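Local structure of transcriptional regulator, ROK family (Vibrio cholerae O1 biovar eltor, 1Z05) at residues Q38-D49 with K414-M424; M113-T121 with L188-K196. The protein probably binds DNA and regulates the transcription of genes linked to carbohydrate metabolism, and carries a bound zinc ion. One frame throughout, in Å; residues are numbered along the deposited sequence.

Contact 1. Residues Q38-D49 with K414-M424; sequences QINAGRVYKLID and KQALYDGLLLM
Helix 35-51 packs at G42 against the glycine break, G420, between the C-terminal helices 407-418 and 421-428, with G42 CA 3.7 Å from G420 CA. The N-to-C directions of helix segments 38-49 and 414-418 differ by 116°. G420 has a positive phi (89°) and is the N-cap of the last helix. With no side chain on either glycine the backbones meet directly: G420 CA-H points almost straight at Q38 O, 3.4 Å from CA, and G42 CA lies 3.2 Å from Y418 O. A water donates to both I39 O and Y418 O, bridging the two backbones beside the glycines.

One turn further along 38-49, Y418 lays its ring across K46. K46 CG sits 3.6 Å from the ring centroid, over its middle, while K414 CG covers the opposite face near the rim. The Y418 hydroxyl donates to D49 OD2 at 2.6 Å, on the anti side of the carboxylate. D49 has CG anti to its backbone N (chi1 -165°), which brings the carboxylate to the hydroxyl edge of the ring. The bent chain of K414 comes from the direction opposite to D49, K414 NZ to D49 OD2 3.2 Å, a weak hydrogen bond within a salt bridge; OD1 is taken by T103.

Around Y45 and A41 the contact is mainly apolar. L423 CD2 stands over one face of Y45, 3.8 Å from the ring centroid, and the Y45 edge meets Y418 CD1. M424 CE touches A41 CB at 3.7 Å. Q38 sets CG against the G420 carbonyl carbon, its amide alongside L421. Thus D49 OD2 receives two donors, one cationic, which would probably favour its ionised form, while the close glycine backbones and the Y418 ring, held between K46 and K414 and by D49 at its edge, help set how helix 35-51 meets the C-terminal helices.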
# COMPACT_ATOMS: atom_id res chain seq x y z
N GLN A 38 3.04 9.04 -21.88
CA GLN A 38 1.85 8.92 -21.05
C GLN A 38 1.97 9.65 -19.72
O GLN A 38 1.16 10.53 -19.42
CB GLN A 38 1.53 7.44 -20.82
CG GLN A 38 0.16 7.17 -20.23
CD GLN A 38 -0.05 5.70 -19.89
OE1 GLN A 38 -0.37 5.36 -18.75
NE2 GLN A 38 0.12 4.83 -20.88
N ILE A 39 3.00 9.31 -18.94
CA ILE A 39 3.21 9.90 -17.61
C ILE A 39 3.33 11.43 -17.65
O ILE A 39 2.68 12.13 -16.88
CB ILE A 39 4.42 9.23 -16.89
CG1 ILE A 39 3.99 7.89 -16.27
CG2 ILE A 39 5.04 10.14 -15.83
CD1 ILE A 39 2.64 7.92 -15.52
N ASN A 40 4.15 11.94 -18.57
CA ASN A 40 4.37 13.38 -18.67
C ASN A 40 3.14 14.12 -19.16
O ASN A 40 2.85 15.22 -18.68
CB ASN A 40 5.58 13.67 -19.55
CG ASN A 40 6.89 13.42 -18.84
OD1 ASN A 40 6.95 13.41 -17.61
ND2 ASN A 40 7.94 13.22 -19.61
N ALA A 41 2.42 13.52 -20.10
CA ALA A 41 1.17 14.08 -20.59
C ALA A 41 0.16 14.22 -19.45
O ALA A 41 -0.48 15.25 -19.33
CB ALA A 41 0.60 13.23 -21.72
N GLY A 42 0.05 13.19 -18.60
CA GLY A 42 -0.82 13.27 -17.43
C GLY A 42 -0.41 14.33 -16.42
O GLY A 42 -1.24 15.08 -15.92
N ARG A 43 0.89 14.40 -16.12
CA ARG A 43 1.42 15.42 -15.21
C ARG A 43 1.10 16.85 -15.69
O ARG A 43 0.66 17.69 -14.90
CB ARG A 43 2.93 15.25 -15.04
CG ARG A 43 3.30 14.02 -14.22
CD ARG A 43 4.81 13.89 -14.00
NE ARG A 43 5.32 14.90 -13.06
CZ ARG A 43 6.25 15.81 -13.34
NH1 ARG A 43 6.83 15.84 -14.54
NH2 ARG A 43 6.62 16.68 -12.41
N VAL A 44 1.32 17.10 -16.98
CA VAL A 44 1.03 18.41 -17.57
C VAL A 44 -0.47 18.72 -17.56
O VAL A 44 -0.88 19.82 -17.20
CB VAL A 44 1.62 18.53 -18.99
CG1 VAL A 44 1.06 19.76 -19.73
CG2 VAL A 44 3.14 18.60 -18.92
N TYR A 45 -1.27 17.73 -17.95
CA TYR A 45 -2.73 17.90 -17.97
C TYR A 45 -3.31 18.19 -16.58
O TYR A 45 -4.22 19.03 -16.43
CB TYR A 45 -3.37 16.65 -18.58
CG TYR A 45 -4.87 16.73 -18.65
CD1 TYR A 45 -5.49 17.31 -19.77
CD2 TYR A 45 -5.67 16.25 -17.61
CE1 TYR A 45 -6.89 17.39 -19.84
CE2 TYR A 45 -7.06 16.33 -17.68
CZ TYR A 45 -7.66 16.90 -18.80
OH TYR A 45 -9.03 16.97 -18.89
N LYS A 46 -2.80 17.49 -15.57
CA LYS A 46 -3.21 17.74 -14.17
C LYS A 46 -2.88 19.16 -13.72
O LYS A 46 -3.70 19.81 -13.05
CB LYS A 46 -2.60 16.70 -13.22
CG LYS A 46 -3.10 16.82 -11.78
CD LYS A 46 -2.39 15.84 -10.86
CE LYS A 46 -2.86 15.99 -9.42
NZ LYS A 46 -2.26 14.90 -8.59
N LEU A 47 -1.69 19.65 -14.07
CA LEU A 47 -1.33 21.04 -13.78
C LEU A 47 -2.29 22.04 -14.43
O LEU A 47 -2.77 22.97 -13.77
CB LEU A 47 0.11 21.33 -14.21
CG LEU A 47 1.22 20.85 -13.26
CD1 LEU A 47 2.59 21.02 -13.91
CD2 LEU A 47 1.16 21.57 -11.91
N ILE A 48 -2.59 21.83 -15.71
CA ILE A 48 -3.53 22.68 -16.45
C ILE A 48 -4.95 22.62 -15.84
O ILE A 48 -5.61 23.66 -15.68
CB ILE A 48 -3.57 22.29 -17.95
CG1 ILE A 48 -2.20 22.53 -18.58
CG2 ILE A 48 -4.60 23.11 -18.70
CD1 ILE A 48 -2.01 21.87 -19.92
N ASP A 49 -5.39 21.42 -15.49
CA ASP A 49 -6.72 21.22 -14.92
C ASP A 49 -6.86 21.97 -13.58
O ASP A 49 -7.87 22.63 -13.33
CB ASP A 49 -7.00 19.72 -14.74
CG ASP A 49 -8.47 19.42 -14.50
OD1 ASP A 49 -9.34 20.17 -15.00
OD2 ASP A 49 -8.76 18.42 -13.82
N LYS A 414 -11.19 10.40 -13.92
CA LYS A 414 -10.33 11.52 -13.58
C LYS A 414 -8.87 11.07 -13.35
O LYS A 414 -7.95 11.68 -13.90
CB LYS A 414 -10.89 12.34 -12.40
CG LYS A 414 -9.92 13.38 -11.86
CD LYS A 414 -10.59 14.72 -11.65
CE LYS A 414 -10.41 15.60 -12.88
NZ LYS A 414 -11.34 16.76 -12.92
N GLN A 415 -8.67 10.00 -12.58
CA GLN A 415 -7.32 9.51 -12.31
C GLN A 415 -6.63 8.95 -13.55
O GLN A 415 -5.41 9.06 -13.68
CB GLN A 415 -7.31 8.50 -11.14
CG GLN A 415 -5.92 8.19 -10.57
CD GLN A 415 -5.13 9.44 -10.15
OE1 GLN A 415 -4.01 9.65 -10.59
NE2 GLN A 415 -5.73 10.26 -9.29
N ALA A 416 -7.40 8.38 -14.48
CA ALA A 416 -6.84 7.89 -15.76
C ALA A 416 -6.40 9.03 -16.68
O ALA A 416 -5.49 8.86 -17.48
CB ALA A 416 -7.83 6.98 -16.50
N LEU A 417 -7.06 10.19 -16.57
CA LEU A 417 -6.61 11.42 -17.25
C LEU A 417 -5.28 11.90 -16.65
O LEU A 417 -4.32 12.16 -17.37
CB LEU A 417 -7.67 12.52 -17.16
CG LEU A 417 -8.98 12.30 -17.95
CD1 LEU A 417 -10.05 13.29 -17.55
CD2 LEU A 417 -8.76 12.38 -19.47
N TYR A 418 -5.23 12.00 -15.32
CA TYR A 418 -4.03 12.41 -14.60
C TYR A 418 -2.85 11.42 -14.75
O TYR A 418 -1.69 11.84 -14.72
CB TYR A 418 -4.35 12.60 -13.13
CG TYR A 418 -5.24 13.79 -12.81
CD1 TYR A 418 -5.64 14.70 -13.81
CD2 TYR A 418 -5.65 14.03 -11.51
CE1 TYR A 418 -6.44 15.80 -13.51
CE2 TYR A 418 -6.44 15.13 -11.19
CZ TYR A 418 -6.84 16.00 -12.19
OH TYR A 418 -7.62 17.08 -11.85
N ASP A 419 -3.15 10.13 -14.88
CA ASP A 419 -2.10 9.15 -15.13
C ASP A 419 -1.66 9.21 -16.59
O ASP A 419 -0.62 8.67 -16.95
CB ASP A 419 -2.57 7.73 -14.77
CG ASP A 419 -2.75 7.53 -13.26
OD1 ASP A 419 -2.30 8.39 -12.47
OD2 ASP A 419 -3.33 6.49 -12.87
N GLY A 420 -2.46 9.88 -17.43
CA GLY A 420 -2.15 10.08 -18.85
C GLY A 420 -2.66 8.96 -19.74
O GLY A 420 -2.66 9.10 -20.97
N LEU A 421 -3.08 7.86 -19.13
CA LEU A 421 -3.59 6.70 -19.88
C LEU A 421 -4.73 7.08 -20.83
O LEU A 421 -4.70 6.76 -22.02
CB LEU A 421 -4.04 5.59 -18.92
CG LEU A 421 -4.31 4.18 -19.50
CD1 LEU A 421 -3.99 3.10 -18.47
CD2 LEU A 421 -5.74 4.01 -20.01
N LEU A 422 -5.74 7.77 -20.30
CA LEU A 422 -6.92 8.11 -21.08
C LEU A 422 -6.62 9.21 -22.09
O LEU A 422 -7.13 9.17 -23.21
CB LEU A 422 -8.09 8.51 -20.17
CG LEU A 422 -9.44 8.72 -20.86
CD1 LEU A 422 -9.80 7.53 -21.77
CD2 LEU A 422 -10.52 8.96 -19.82
N LEU A 423 -5.77 10.16 -21.72
CA LEU A 423 -5.31 11.20 -22.65
C LEU A 423 -4.74 10.58 -23.92
O LEU A 423 -5.07 11.01 -25.03
CB LEU A 423 -4.24 12.09 -22.02
CG LEU A 423 -4.59 12.95 -20.81
CD1 LEU A 423 -3.36 13.72 -20.40
CD2 LEU A 423 -5.75 13.88 -21.11
N MET A 424 -3.88 9.57 -23.76
CA MET A 424 -3.22 8.98 -24.91
C MET A 424 -4.23 8.22 -25.77
O MET A 424 -4.13 8.25 -27.00
CB MET A 424 -2.05 8.09 -24.48
CG MET A 424 -0.88 8.85 -23.83
SD MET A 424 -0.05 10.07 -24.89
CE MET A 424 -0.98 11.57 -24.59
O HOH W 1 1.07 11.05 -14.78

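Contact 2. Residues M113-T121 with L188-K196; sequences MRLGRGYLT and LQMPHYNVK. With SO4 (sulfate ion), chain C; SO4 (sulfate ion), chain D; SO4 (sulfate ion), chain F.
Y193 drives its hydroxyl into the hairpin turn G116-Y119, Y193 OH donating to G116 O at 2.7 Å and meeting the carbonyl nearly head-on (C=O...O angle 169°). This is the tightly packed half of the contact. L115 lies obliquely beside the same ring, its CG 3.8 Å from Y193 CE2, and its CD2 branch reaches M190 SD at 4.1 Å. Both L115 and M190 also pack on L176 of strand 168-176. The imidazole of H192 presents one face to the turn: the R117-G118 peptide lies over it. G118 N is 3.3 Å from H192 NE2 but at a poor angle for a hydrogen bond.

The other side is polar and bordered by sulfate ions probably from the crystallisation liquor; its looser part is R117, P191 and exposed H192. R114 NH2 and the backbone R117 N both donate to O4 of one sulfate (chain C), at 2.8 and 2.9 Å, and Y119 OH donates to its O1 at 2.8 Å. R114 NE in turn donates to Y119 OH, and R114 NH1 pairs with D217, so the arginine is held from several directions. The extended R117 passes P191; R117 NH1 bonds weakly to O2 of the first ion, and NH2 to O4 of the second (chain D) at 3.1 Å. The backbone N of H192 donates to O2 of a third sulfate (chain F).

A type II turn with glycine at G118, linking the first two strands of a mixed sheet and gripping an anion, recalls the phosphate-binding hairpin of the sugar kinase, Hsp70 and actin fold to which ROK proteins belong.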
# COMPACT_ATOMS: atom_id res chain seq x y z
N MET A 113 -20.93 3.46 -14.67
CA MET A 113 -21.93 2.46 -14.36
C MET A 113 -21.70 1.85 -12.98
O MET A 113 -20.57 1.76 -12.51
CB MET A 113 -21.90 1.35 -15.42
CG MET A 113 -22.21 1.84 -16.82
SD MET A 113 -21.90 0.58 -18.08
CE MET A 113 -23.35 -0.44 -17.89
N ARG A 114 -22.79 1.46 -12.34
CA ARG A 114 -22.70 0.60 -11.17
C ARG A 114 -23.50 -0.67 -11.40
O ARG A 114 -24.68 -0.61 -11.75
CB ARG A 114 -23.19 1.30 -9.90
CG ARG A 114 -23.24 0.35 -8.69
CD ARG A 114 -23.76 1.01 -7.41
NE ARG A 114 -24.02 -0.00 -6.39
CZ ARG A 114 -23.08 -0.52 -5.60
NH1 ARG A 114 -21.82 -0.10 -5.69
NH2 ARG A 114 -23.40 -1.47 -4.73
N LEU A 115 -22.85 -1.82 -11.21
CA LEU A 115 -23.55 -3.09 -11.12
C LEU A 115 -23.82 -3.35 -9.64
O LEU A 115 -22.92 -3.76 -8.90
CB LEU A 115 -22.73 -4.23 -11.75
CG LEU A 115 -23.42 -5.60 -11.86
CD1 LEU A 115 -24.75 -5.51 -12.61
CD2 LEU A 115 -22.51 -6.64 -12.52
N GLY A 116 -25.05 -3.08 -9.22
CA GLY A 116 -25.45 -3.28 -7.83
C GLY A 116 -26.23 -4.57 -7.68
O GLY A 116 -26.37 -5.33 -8.64
N ARG A 117 -26.73 -4.82 -6.47
CA ARG A 117 -27.46 -6.05 -6.17
C ARG A 117 -28.86 -6.02 -6.77
O ARG A 117 -29.79 -5.43 -6.20
CB ARG A 117 -27.52 -6.31 -4.66
CG ARG A 117 -26.14 -6.55 -4.04
CD ARG A 117 -26.17 -6.34 -2.54
NE ARG A 117 -24.96 -6.85 -1.88
CZ ARG A 117 -23.82 -6.18 -1.76
NH1 ARG A 117 -23.70 -4.95 -2.25
NH2 ARG A 117 -22.79 -6.74 -1.13
N GLY A 118 -29.00 -6.63 -7.94
CA GLY A 118 -30.28 -6.69 -8.63
C GLY A 118 -30.58 -5.50 -9.51
O GLY A 118 -31.70 -5.34 -9.99
N TYR A 119 -29.59 -4.65 -9.74
CA TYR A 119 -29.76 -3.50 -10.62
C TYR A 119 -28.49 -3.05 -11.34
O TYR A 119 -27.37 -3.41 -10.95
CB TYR A 119 -30.36 -2.31 -9.87
CG TYR A 119 -29.42 -1.68 -8.87
CD1 TYR A 119 -28.54 -0.67 -9.25
CD2 TYR A 119 -29.41 -2.10 -7.53
CE1 TYR A 119 -27.66 -0.08 -8.32
CE2 TYR A 119 -28.55 -1.52 -6.61
CZ TYR A 119 -27.68 -0.52 -7.01
OH TYR A 119 -26.84 0.04 -6.08
N LEU A 120 -28.68 -2.24 -12.38
CA LEU A 120 -27.60 -1.62 -13.11
C LEU A 120 -27.90 -0.14 -13.25
O LEU A 120 -28.98 0.24 -13.71
CB LEU A 120 -27.44 -2.26 -14.50
CG LEU A 120 -26.50 -1.55 -15.49
CD1 LEU A 120 -25.04 -1.62 -15.01
CD2 LEU A 120 -26.64 -2.12 -16.90
N THR A 121 -26.95 0.69 -12.84
CA THR A 121 -27.06 2.14 -13.03
C THR A 121 -26.13 2.59 -14.14
O THR A 121 -24.95 2.24 -14.16
CB THR A 121 -26.79 2.92 -11.72
OG1 THR A 121 -27.81 2.59 -10.76
CG2 THR A 121 -26.83 4.44 -11.97
N LEU A 188 -13.60 -11.48 -10.36
CA LEU A 188 -13.32 -12.86 -9.96
C LEU A 188 -14.54 -13.54 -9.35
O LEU A 188 -14.82 -14.71 -9.62
CB LEU A 188 -12.13 -12.93 -9.00
CG LEU A 188 -10.74 -12.54 -9.54
CD1 LEU A 188 -10.48 -11.05 -9.36
CD2 LEU A 188 -9.67 -13.35 -8.83
N GLN A 189 -15.27 -12.79 -8.53
CA GLN A 189 -16.51 -13.27 -7.92
C GLN A 189 -17.15 -12.07 -7.26
O GLN A 189 -16.46 -11.06 -7.03
CB GLN A 189 -16.24 -14.41 -6.91
CG GLN A 189 -15.95 -13.99 -5.48
CD GLN A 189 -15.57 -15.16 -4.59
OE1 GLN A 189 -16.03 -16.29 -4.77
NE2 GLN A 189 -14.72 -14.89 -3.61
N MET A 190 -18.45 -12.14 -7.00
CA MET A 190 -19.15 -11.01 -6.41
C MET A 190 -20.41 -11.43 -5.66
O MET A 190 -20.89 -12.55 -5.84
CB MET A 190 -19.45 -9.96 -7.49
CG MET A 190 -20.47 -10.37 -8.53
SD MET A 190 -20.77 -9.05 -9.71
CE MET A 190 -21.22 -7.69 -8.61
N PRO A 191 -20.95 -10.53 -4.81
CA PRO A 191 -22.22 -10.85 -4.13
C PRO A 191 -23.37 -10.87 -5.13
O PRO A 191 -23.27 -10.27 -6.20
CB PRO A 191 -22.40 -9.70 -3.14
CG PRO A 191 -21.11 -8.94 -3.13
CD PRO A 191 -20.44 -9.20 -4.43
N HIS A 192 -24.45 -11.56 -4.77
CA HIS A 192 -25.72 -11.56 -5.52
C HIS A 192 -25.67 -12.39 -6.81
O HIS A 192 -26.46 -13.31 -6.99
CB HIS A 192 -26.20 -10.13 -5.81
CG HIS A 192 -27.55 -10.07 -6.46
ND1 HIS A 192 -28.72 -10.14 -5.73
CD2 HIS A 192 -27.91 -9.94 -7.75
CE1 HIS A 192 -29.75 -10.06 -6.56
NE2 HIS A 192 -29.29 -9.94 -7.79
N TYR A 193 -24.74 -12.04 -7.70
CA TYR A 193 -24.62 -12.72 -8.99
C TYR A 193 -23.72 -13.95 -8.88
O TYR A 193 -22.82 -14.01 -8.03
CB TYR A 193 -24.11 -11.77 -10.07
CG TYR A 193 -24.92 -10.50 -10.21
CD1 TYR A 193 -26.12 -10.49 -10.93
CD2 TYR A 193 -24.50 -9.30 -9.62
CE1 TYR A 193 -26.87 -9.34 -11.07
CE2 TYR A 193 -25.25 -8.13 -9.75
CZ TYR A 193 -26.44 -8.16 -10.48
OH TYR A 193 -27.20 -7.03 -10.63
N ASN A 194 -23.98 -14.93 -9.73
CA ASN A 194 -23.15 -16.12 -9.82
C ASN A 194 -22.05 -15.89 -10.85
O ASN A 194 -22.23 -16.16 -12.05
CB ASN A 194 -24.00 -17.34 -10.16
CG ASN A 194 -23.18 -18.62 -10.27
OD1 ASN A 194 -22.10 -18.74 -9.67
ND2 ASN A 194 -23.69 -19.58 -11.03
N VAL A 195 -20.92 -15.38 -10.38
CA VAL A 195 -19.82 -14.95 -11.24
C VAL A 195 -18.51 -15.68 -10.92
O VAL A 195 -18.19 -15.92 -9.75
CB VAL A 195 -19.63 -13.41 -11.16
CG1 VAL A 195 -18.25 -12.97 -11.67
CG2 VAL A 195 -20.73 -12.72 -11.94
N LYS A 196 -17.78 -16.05 -11.97
CA LYS A 196 -16.46 -16.65 -11.84
C LYS A 196 -15.57 -16.13 -12.97
O LYS A 196 -15.69 -16.57 -14.11
CB LYS A 196 -16.54 -18.17 -11.87
CG LYS A 196 -15.26 -18.89 -11.46
CD LYS A 196 -15.45 -20.40 -11.48
CE LYS A 196 -14.32 -21.15 -10.78
NZ LYS A 196 -14.60 -22.61 -10.68
S SO4 C . -26.64 -2.35 -3.34
O1 SO4 C . -26.88 -0.92 -3.47
O2 SO4 C . -25.88 -2.64 -2.13
O3 SO4 C . -27.96 -3.00 -3.28
O4 SO4 C . -25.88 -2.84 -4.49
S SO4 D . -21.16 -3.75 0.58
O1 SO4 D . -20.62 -2.50 0.05
O2 SO4 D . -20.91 -3.81 2.01
O3 SO4 D . -22.60 -3.78 0.35
O4 SO4 D . -20.55 -4.89 -0.09
S SO4 F . -24.92 -13.47 -1.87
O1 SO4 F . -25.89 -14.06 -2.79
O2 SO4 F . -23.59 -13.51 -2.47
O3 SO4 F . -25.29 -12.08 -1.59
O4 SO4 F . -24.91 -14.23 -0.62

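Overall arrangement
Contact 1 ties the two ends of the chain together: helix 421-428 touches helix 67-79, while helix 35-51 packs on 56-63 and 67-79, probably a DNA-binding helix-turn-helix region. Both segments of contact 2 fall between those of contact 1 in sequence, in the ROK region: its hairpin 108-116/119-126 belongs to a five-stranded mixed sheet, and its second segment runs from the end of strand 186-189 into the following loop. The contact centres are 30 Å apart and the nearest atoms about 12 Å, without touching. Contact 1 therefore joins the N-terminal helices to the ROK body, whereas contact 2 lies where sulfate ions bind, the side chain of P191 about 11 Å from that of zinc ligand H269.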